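Long-range contacts in protein B (Streptococcus agalactiae, PDB 5H6I), which acts as a secreted, membrane-permeabilizing toxin, the CAMP factor, and is also classed among the bacterial Fc-binding proteins: residues A[181-186]-A[233-238]; A[196-201]-A[242-246]. All blocks are in the same frame, centred on the assembly; numbering follows the deposited sequence.

Contact 1: residues A[181-186]-A[233-238]; sequences KLDKEI and EIVTLQ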
ATOM      1  N   LYS A 181      -5.911   2.090 -10.570  1.00 59.44           N
ATOM      2  CA  LYS A 181      -7.040   1.346 -11.117  1.00 63.66           C
ATOM      3  C   LYS A 181      -6.727   0.817 -12.511  1.00 56.78           C
ATOM      4  O   LYS A 181      -7.092  -0.314 -12.847  1.00 64.28           O
ATOM      5  CB  LYS A 181      -8.290   2.227 -11.144  1.00 50.00           C
ATOM      6  CG  LYS A 181      -8.432   3.153  -9.948  1.00 66.84           C
ATOM      7  CD  LYS A 181      -8.480   2.380  -8.638  1.00 72.35           C
ATOM      8  CE  LYS A 181      -8.242   3.299  -7.451  1.00 70.46           C
ATOM      9  NZ  LYS A 181      -7.034   4.147  -7.647  1.00 57.73           N
ATOM     10  N   LEU A 182      -6.058   1.626 -13.337  1.00 55.93           N
ATOM     11  CA  LEU A 182      -5.628   1.153 -14.648  1.00 60.19           C
ATOM     12  C   LEU A 182      -4.606   0.031 -14.512  1.00 57.95           C
ATOM     13  O   LEU A 182      -4.634  -0.942 -15.274  1.00 63.40           O
ATOM     14  CB  LEU A 182      -5.057   2.317 -15.461  1.00 58.41           C
ATOM     15  CG  LEU A 182      -4.183   2.041 -16.689  1.00 49.41           C
ATOM     16  CD1 LEU A 182      -4.892   1.149 -17.704  1.00 55.72           C
ATOM     17  CD2 LEU A 182      -3.750   3.352 -17.333  1.00 54.27           C
ATOM     18  N   ASP A 183      -3.701   0.148 -13.538  1.00 58.76           N
ATOM     19  CA  ASP A 183      -2.728  -0.913 -13.297  1.00 56.70           C
ATOM     20  C   ASP A 183      -3.420  -2.218 -12.923  1.00 65.65           C
ATOM     21  O   ASP A 183      -3.054  -3.288 -13.420  1.00 60.95           O
ATOM     22  CB  ASP A 183      -1.752  -0.490 -12.200  1.00 53.22           C
ATOM     23  CG  ASP A 183      -0.505  -1.351 -12.164  1.00 62.86           C
ATOM     24  OD1 ASP A 183      -0.609  -2.536 -11.782  1.00 69.76           O
ATOM     25  OD2 ASP A 183       0.578  -0.843 -12.520  1.00 68.11           O
ATOM     26  N   LYS A 184      -4.426  -2.147 -12.048  1.00 59.59           N
ATOM     27  CA  LYS A 184      -5.171  -3.347 -11.686  1.00 58.34           C
ATOM     28  C   LYS A 184      -5.998  -3.866 -12.855  1.00 64.24           C
ATOM     29  O   LYS A 184      -6.214  -5.077 -12.970  1.00 59.28           O
ATOM     30  CB  LYS A 184      -6.071  -3.064 -10.484  1.00 63.27           C
ATOM     31  CG  LYS A 184      -6.032  -4.142  -9.413  1.00 62.34           C
ATOM     32  CD  LYS A 184      -4.634  -4.298  -8.836  1.00 66.24           C
ATOM     33  CE  LYS A 184      -4.641  -5.187  -7.602  1.00 76.59           C
ATOM     34  NZ  LYS A 184      -5.142  -6.558  -7.905  1.00 74.86           N
ATOM     35  N   GLU A 185      -6.465  -2.972 -13.730  1.00 59.26           N
ATOM     36  CA  GLU A 185      -7.236  -3.410 -14.888  1.00 59.45           C
ATOM     37  C   GLU A 185      -6.354  -4.097 -15.922  1.00 64.17           C
ATOM     38  O   GLU A 185      -6.818  -5.000 -16.627  1.00 59.70           O
ATOM     39  CB  GLU A 185      -7.966  -2.222 -15.515  1.00 42.98           C
ATOM     40  CG  GLU A 185      -9.097  -2.615 -16.454  1.00 56.99           C
ATOM     41  CD  GLU A 185     -10.174  -3.433 -15.763  1.00 70.12           C
ATOM     42  OE1 GLU A 185     -10.455  -3.167 -14.574  1.00 77.68           O
ATOM     43  OE2 GLU A 185     -10.738  -4.341 -16.408  1.00 69.05           O
ATOM     44  N   ILE A 186      -5.090  -3.686 -16.029  1.00 50.57           N
ATOM     45  CA  ILE A 186      -4.173  -4.339 -16.957  1.00 58.94           C
ATOM     46  C   ILE A 186      -3.908  -5.774 -16.520  1.00 63.85           C
ATOM     47  O   ILE A 186      -3.926  -6.702 -17.339  1.00 59.04           O
ATOM     48  CB  ILE A 186      -2.869  -3.530 -17.075  1.00 51.20           C
ATOM     49  CG1 ILE A 186      -3.120  -2.229 -17.841  1.00 55.05           C
ATOM     50  CG2 ILE A 186      -1.782  -4.354 -17.751  1.00 45.87           C
ATOM     51  CD1 ILE A 186      -1.914  -1.320 -17.910  1.00 46.01           C
ATOM     52  N   GLU A 233      -9.153   5.025 -20.876  1.00 57.93           N
ATOM     53  CA  GLU A 233      -8.267   3.903 -21.169  1.00 57.03           C
ATOM     54  C   GLU A 233      -8.727   2.631 -20.468  1.00 57.68           C
ATOM     55  O   GLU A 233      -8.560   1.532 -21.008  1.00 64.61           O
ATOM     56  CB  GLU A 233      -6.833   4.245 -20.767  1.00 49.68           C
ATOM     57  CG  GLU A 233      -5.790   3.270 -21.295  1.00 52.08           C
ATOM     58  CD  GLU A 233      -5.776   3.202 -22.809  1.00 66.93           C
ATOM     59  OE1 GLU A 233      -5.977   4.253 -23.453  1.00 64.59           O
ATOM     60  OE2 GLU A 233      -5.565   2.098 -23.355  1.00 52.70           O
ATOM     61  N   ILE A 234      -9.306   2.760 -19.273  1.00 55.46           N
ATOM     62  CA  ILE A 234      -9.846   1.593 -18.581  1.00 59.29           C
ATOM     63  C   ILE A 234     -11.029   1.022 -19.350  1.00 60.86           C
ATOM     64  O   ILE A 234     -11.169  -0.200 -19.487  1.00 55.87           O
ATOM     65  CB  ILE A 234     -10.225   1.963 -17.134  1.00 52.66           C
ATOM     66  CG1 ILE A 234      -8.966   2.200 -16.293  1.00 56.45           C
ATOM     67  CG2 ILE A 234     -11.097   0.883 -16.510  1.00 44.04           C
ATOM     68  CD1 ILE A 234      -9.254   2.537 -14.842  1.00 61.74           C
ATOM     69  N   VAL A 235     -11.890   1.893 -19.880  1.00 57.43           N
ATOM     70  CA  VAL A 235     -13.049   1.442 -20.643  1.00 64.56           C
ATOM     71  C   VAL A 235     -12.622   0.902 -22.003  1.00 59.78           C
ATOM     72  O   VAL A 235     -13.174  -0.091 -22.494  1.00 62.12           O
ATOM     73  CB  VAL A 235     -14.070   2.589 -20.775  1.00 64.83           C
ATOM     74  CG1 VAL A 235     -14.893   2.443 -22.048  1.00 48.10           C
ATOM     75  CG2 VAL A 235     -14.970   2.647 -19.548  1.00 67.79           C
ATOM     76  N   THR A 236     -11.636   1.544 -22.631  1.00 48.09           N
ATOM     77  CA  THR A 236     -11.134   1.058 -23.914  1.00 54.32           C
ATOM     78  C   THR A 236     -10.522  -0.328 -23.778  1.00 64.61           C
ATOM     79  O   THR A 236     -10.767  -1.210 -24.612  1.00 58.92           O
ATOM     80  CB  THR A 236     -10.110   2.040 -24.486  1.00 50.10           C
ATOM     81  OG1 THR A 236     -10.727   3.319 -24.666  1.00 52.96           O
ATOM     82  CG2 THR A 236      -9.582   1.539 -25.822  1.00 49.89           C
ATOM     83  N   LEU A 237      -9.726  -0.545 -22.728  1.00 57.03           N
ATOM     84  CA  LEU A 237      -9.146  -1.865 -22.509  1.00 58.62           C
ATOM     85  C   LEU A 237     -10.219  -2.884 -22.146  1.00 55.69           C
ATOM     86  O   LEU A 237     -10.157  -4.040 -22.578  1.00 65.03           O
ATOM     87  CB  LEU A 237      -8.073  -1.797 -21.423  1.00 51.21           C
ATOM     88  CG  LEU A 237      -7.337  -3.108 -21.130  1.00 54.48           C
ATOM     89  CD1 LEU A 237      -6.582  -3.591 -22.360  1.00 54.82           C
ATOM     90  CD2 LEU A 237      -6.394  -2.947 -19.950  1.00 51.92           C
ATOM     91  N   GLN A 238     -11.216  -2.471 -21.358  1.00 64.84           N
ATOM     92  CA  GLN A 238     -12.327  -3.365 -21.048  1.00 62.75           C
ATOM     93  C   GLN A 238     -13.122  -3.704 -22.302  1.00 56.08           C
ATOM     94  O   GLN A 238     -13.599  -4.834 -22.459  1.00 58.42           O
ATOM     95  CB  GLN A 238     -13.234  -2.732 -19.993  1.00 54.69           C
ATOM     96  CG  GLN A 238     -12.752  -2.924 -18.565  1.00 64.10           C
ATOM     97  CD  GLN A 238     -13.683  -2.294 -17.548  1.00 74.57           C
ATOM     98  OE1 GLN A 238     -14.329  -1.283 -17.823  1.00 70.78           O
ATOM     99  NE2 GLN A 238     -13.757  -2.890 -16.364  1.00 75.33           N
TER

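Contact 2: residues A[196-201]-A[242-246]; sequences KVLNVK and QTALK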
ATOM      1  N   LYS A 196      -9.063 -17.350 -20.840  1.00 60.01           N
ATOM      2  CA  LYS A 196     -10.214 -17.399 -21.727  1.00 60.41           C
ATOM      3  C   LYS A 196      -9.896 -17.093 -23.184  1.00 59.07           C
ATOM      4  O   LYS A 196     -10.784 -17.237 -24.030  1.00 59.44           O
ATOM      5  CB  LYS A 196     -11.297 -16.418 -21.247  1.00 59.84           C
ATOM      6  CG  LYS A 196     -12.448 -17.061 -20.488  1.00 68.80           C
ATOM      7  CD  LYS A 196     -12.074 -17.340 -19.041  1.00 64.52           C
ATOM      8  CE  LYS A 196     -13.202 -18.051 -18.308  1.00 70.53           C
ATOM      9  NZ  LYS A 196     -14.475 -17.279 -18.363  1.00 82.57           N
ATOM     10  N   VAL A 197      -8.671 -16.675 -23.507  1.00 57.26           N
ATOM     11  CA  VAL A 197      -8.360 -16.221 -24.859  1.00 55.22           C
ATOM     12  C   VAL A 197      -7.143 -16.953 -25.410  1.00 55.20           C
ATOM     13  O   VAL A 197      -7.096 -17.285 -26.600  1.00 56.63           O
ATOM     14  CB  VAL A 197      -8.138 -14.696 -24.888  1.00 53.95           C
ATOM     15  CG1 VAL A 197      -7.730 -14.237 -26.280  1.00 46.95           C
ATOM     16  CG2 VAL A 197      -9.391 -13.964 -24.429  1.00 50.44           C
ATOM     17  N   LEU A 198      -6.158 -17.218 -24.545  1.00 54.03           N
ATOM     18  CA  LEU A 198      -4.859 -17.718 -24.988  1.00 46.47           C
ATOM     19  C   LEU A 198      -4.994 -18.968 -25.853  1.00 57.33           C
ATOM     20  O   LEU A 198      -4.592 -18.977 -27.022  1.00 66.53           O
ATOM     21  CB  LEU A 198      -3.972 -17.998 -23.772  1.00 49.18           C
ATOM     22  CG  LEU A 198      -2.596 -18.612 -24.044  1.00 51.28           C
ATOM     23  CD1 LEU A 198      -1.839 -17.819 -25.100  1.00 50.62           C
ATOM     24  CD2 LEU A 198      -1.789 -18.700 -22.759  1.00 40.74           C
ATOM     25  N   ASN A 199      -5.557 -20.036 -25.293  1.00 57.82           N
ATOM     26  CA  ASN A 199      -5.719 -21.289 -26.014  1.00 67.78           C
ATOM     27  C   ASN A 199      -7.141 -21.503 -26.512  1.00 61.68           C
ATOM     28  O   ASN A 199      -7.461 -22.593 -26.995  1.00 72.37           O
ATOM     29  CB  ASN A 199      -5.291 -22.463 -25.133  1.00 72.98           C
ATOM     30  CG  ASN A 199      -3.954 -23.043 -25.547  1.00 79.83           C
ATOM     31  OD1 ASN A 199      -3.849 -23.729 -26.565  1.00 73.67           O
ATOM     32  ND2 ASN A 199      -2.921 -22.766 -24.761  1.00 80.49           N
ATOM     33  N   VAL A 200      -7.996 -20.491 -26.414  1.00 61.81           N
ATOM     34  CA  VAL A 200      -9.396 -20.605 -26.805  1.00 49.54           C
ATOM     35  C   VAL A 200      -9.645 -19.994 -28.178  1.00 61.51           C
ATOM     36  O   VAL A 200     -10.194 -20.647 -29.066  1.00 62.90           O
ATOM     37  CB  VAL A 200     -10.302 -19.965 -25.731  1.00 63.59           C
ATOM     38  CG1 VAL A 200     -11.731 -19.863 -26.234  1.00 56.78           C
ATOM     39  CG2 VAL A 200     -10.241 -20.766 -24.440  1.00 50.12           C
ATOM     40  N   LYS A 201      -9.247 -18.740 -28.371  1.00 52.80           N
ATOM     41  CA  LYS A 201      -9.474 -18.048 -29.630  1.00 54.60           C
ATOM     42  C   LYS A 201      -8.265 -18.190 -30.551  1.00 55.88           C
ATOM     43  O   LYS A 201      -7.186 -18.629 -30.146  1.00 59.63           O
ATOM     44  CB  LYS A 201      -9.779 -16.572 -29.378  1.00 57.90           C
ATOM     45  CG  LYS A 201     -10.864 -16.325 -28.343  1.00 53.62           C
ATOM     46  CD  LYS A 201     -12.246 -16.375 -28.972  1.00 59.04           C
ATOM     47  CE  LYS A 201     -13.335 -16.250 -27.919  1.00 74.49           C
ATOM     48  NZ  LYS A 201     -13.861 -17.577 -27.499  1.00 62.59           N
ATOM     49  N   GLN A 242     -13.740  -7.565 -24.033  1.00 62.38           N
ATOM     50  CA  GLN A 242     -15.009  -8.114 -24.496  1.00 64.24           C
ATOM     51  C   GLN A 242     -15.004  -8.336 -26.002  1.00 67.52           C
ATOM     52  O   GLN A 242     -15.720  -9.212 -26.501  1.00 68.52           O
ATOM     53  CB  GLN A 242     -16.161  -7.192 -24.095  1.00 59.14           C
ATOM     54  CG  GLN A 242     -16.876  -7.617 -22.821  1.00 74.98           C
ATOM     55  CD  GLN A 242     -15.915  -8.033 -21.723  1.00 83.90           C
ATOM     56  OE1 GLN A 242     -15.822  -9.212 -21.376  1.00 85.82           O
ATOM     57  NE2 GLN A 242     -15.194  -7.066 -21.168  1.00 67.21           N
ATOM     58  N   THR A 243     -14.212  -7.553 -26.739  1.00 63.02           N
ATOM     59  CA  THR A 243     -14.030  -7.816 -28.163  1.00 63.18           C
ATOM     60  C   THR A 243     -13.341  -9.157 -28.383  1.00 62.46           C
ATOM     61  O   THR A 243     -13.726  -9.927 -29.271  1.00 66.79           O
ATOM     62  CB  THR A 243     -13.227  -6.684 -28.807  1.00 62.59           C
ATOM     63  OG1 THR A 243     -14.034  -5.503 -28.877  1.00 60.45           O
ATOM     64  CG2 THR A 243     -12.775  -7.069 -30.210  1.00 50.23           C
ATOM     65  N   ALA A 244     -12.325  -9.458 -27.571  1.00 52.71           N
ATOM     66  CA  ALA A 244     -11.624 -10.730 -27.689  1.00 55.12           C
ATOM     67  C   ALA A 244     -12.437 -11.897 -27.146  1.00 66.88           C
ATOM     68  O   ALA A 244     -12.122 -13.051 -27.453  1.00 64.62           O
ATOM     69  CB  ALA A 244     -10.277 -10.656 -26.968  1.00 45.87           C
ATOM     70  N   LEU A 245     -13.474 -11.627 -26.352  1.00 66.76           N
ATOM     71  CA  LEU A 245     -14.267 -12.677 -25.727  1.00 68.89           C
ATOM     72  C   LEU A 245     -15.568 -12.973 -26.459  1.00 64.83           C
ATOM     73  O   LEU A 245     -16.256 -13.933 -26.096  1.00 79.05           O
ATOM     74  CB  LEU A 245     -14.581 -12.305 -24.272  1.00 58.27           C
ATOM     75  CG  LEU A 245     -13.411 -12.376 -23.290  1.00 63.04           C
ATOM     76  CD1 LEU A 245     -13.807 -11.801 -21.938  1.00 57.19           C
ATOM     77  CD2 LEU A 245     -12.919 -13.805 -23.148  1.00 59.62           C
ATOM     78  N   LYS A 246     -15.922 -12.187 -27.471  1.00 67.30           N
ATOM     79  CA  LYS A 246     -17.172 -12.394 -28.197  1.00 70.49           C
ATOM     80  C   LYS A 246     -17.120 -13.656 -29.053  1.00 80.07           C
ATOM     81  O   LYS A 246     -18.099 -14.019 -29.705  1.00 85.94           O
ATOM     82  CB  LYS A 246     -17.489 -11.180 -29.075  1.00 61.57           C
ATOM     83  CG  LYS A 246     -16.614 -11.062 -30.311  1.00 67.38           C
ATOM     84  CD  LYS A 246     -17.123  -9.978 -31.246  1.00 75.09           C
ATOM     85  CE  LYS A 246     -18.473 -10.348 -31.839  1.00 80.65           C
ATOM     86  NZ  LYS A 246     -18.985  -9.290 -32.751  1.00 81.14           N
ATOM     87  OXT LYS A 246     -16.100 -14.344 -29.115  1.00 81.95           O
TER

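Contact 1: residues A[181-186]-A[233-238]
I234 reaches across from helix 227-245 to an early turn of helix 179-196, where every branch beyond CB finds a neighbour. CG2 meets the CG of E185 at 4.0 Å, and the two side chains cross at roughly a right angle. The other branch carries CG1 to the CB of L182, also at 4.0 Å. At the tip, CD1 lies 3.6 Å from the backbone N of L182 and 3.8 Å from CB of K181, so the methyl packs against the helix backbone itself. This reach follows from CG1 standing anti to the carbonyl carbon, with an extended second torsion.

One turn further along, L237 plays the equivalent part toward I186: its CD2 packs 4.0 Å from I186 CG1 and also rests near the carbonyl O of E185, an oxygen already bonded to the hydroxyl of T189. L182, I186 and L237 are buried; E185 and Q238, both partly exposed, meet farther out, whereas the polar E233 turns to helix 203-220. E185, bent at chi2, brings OE2 within 3.3 Å of Q238 NE2 in a weak hydrogen bond whose N-H...O angle is 135°. Carboxylate and amide planes are turned 75° apart, and Q238 CG is as close to OE2 as the nitrogen is, a methylene approach beside the weak polar link.

The two helices run almost parallel, with segment axes 10.0 Å apart at an angle of 10°. Helix 203-220 closes the inner side: I186 touches V217 and Q220, E233 touches A216 and V219, and the E233 carboxylate is hydrogen-bonded to H215. The contact is thus one of the helix-helix faces of the C-terminal three-helix bundle.

Contact 2: residues A[196-201]-A[242-246]
The carbonyl group of A244 and the C-terminal carboxylate of K246 are the flat groups here, and both are met by the hydrocarbon chain of K201. Rather than lying over a face of the A244 peptide, that chain runs past the end of the carbonyl: CG is 3.6 Å from A244 O and CE 3.5 Å from the same oxygen, with CD between them. CE then lies 3.6 Å from K246 OXT, beyond that oxygen and near the carboxylate plane rather than over its face. The ammonium group, NZ, stays 4.3 Å from OXT, too far for a salt bridge, although a favourable attraction between opposite charges probably remains. Bends at chi2 and chi4 let the lysine follow the end of helix 227-245, bringing carbon atoms rather than NZ closest to these oxygens.

The apolar half of the contact centres on L245. One of its methyls, CD2, sits 3.6 Å from CB of K196 and 3.8 Å from CG2 of V197, touching the last helical residue and the one after it. The leucine reaches them with CG set opposite its own carbonyl carbon (chi1 -72°), and it crosses V197 at about a right angle. V197 CG2 also faces the methyl of A244, a looser approach at 4.3 Å. Since V197 and A244 are buried and K196 and K246 exposed, the patch passes from a small apolar core to a solvent-facing margin.

Within the loop, V197 O accepts a hydrogen bond from the backbone N of K201, folding the connection into a compact turn just where helix 179-196 ends. That turn leads into helix 203-220, whose V205 touches both V197 and A244, with L209 also against A244. All three helices of the bundle therefore meet here, at the C-terminal end of the chain.

How the contacts relate
Helix 227-245 carries one side of both contacts, which lie about 17 Å apart between centres and do not touch each other, although 233-238 and 242-246 follow closely along that helix. Contact 1 pairs it with the early turns of helix 179-196; contact 2 pairs its last turn with the end of helix 179-196 and the following loop. Moving from one to the other takes the interface outward, from 19 Å to 32 Å from the centre of the chain, and from parallel helix packing to a loop against a helix terminus. Helix 203-220 backs both. Neither involves residues 57-120, the region assigned to IgG binding.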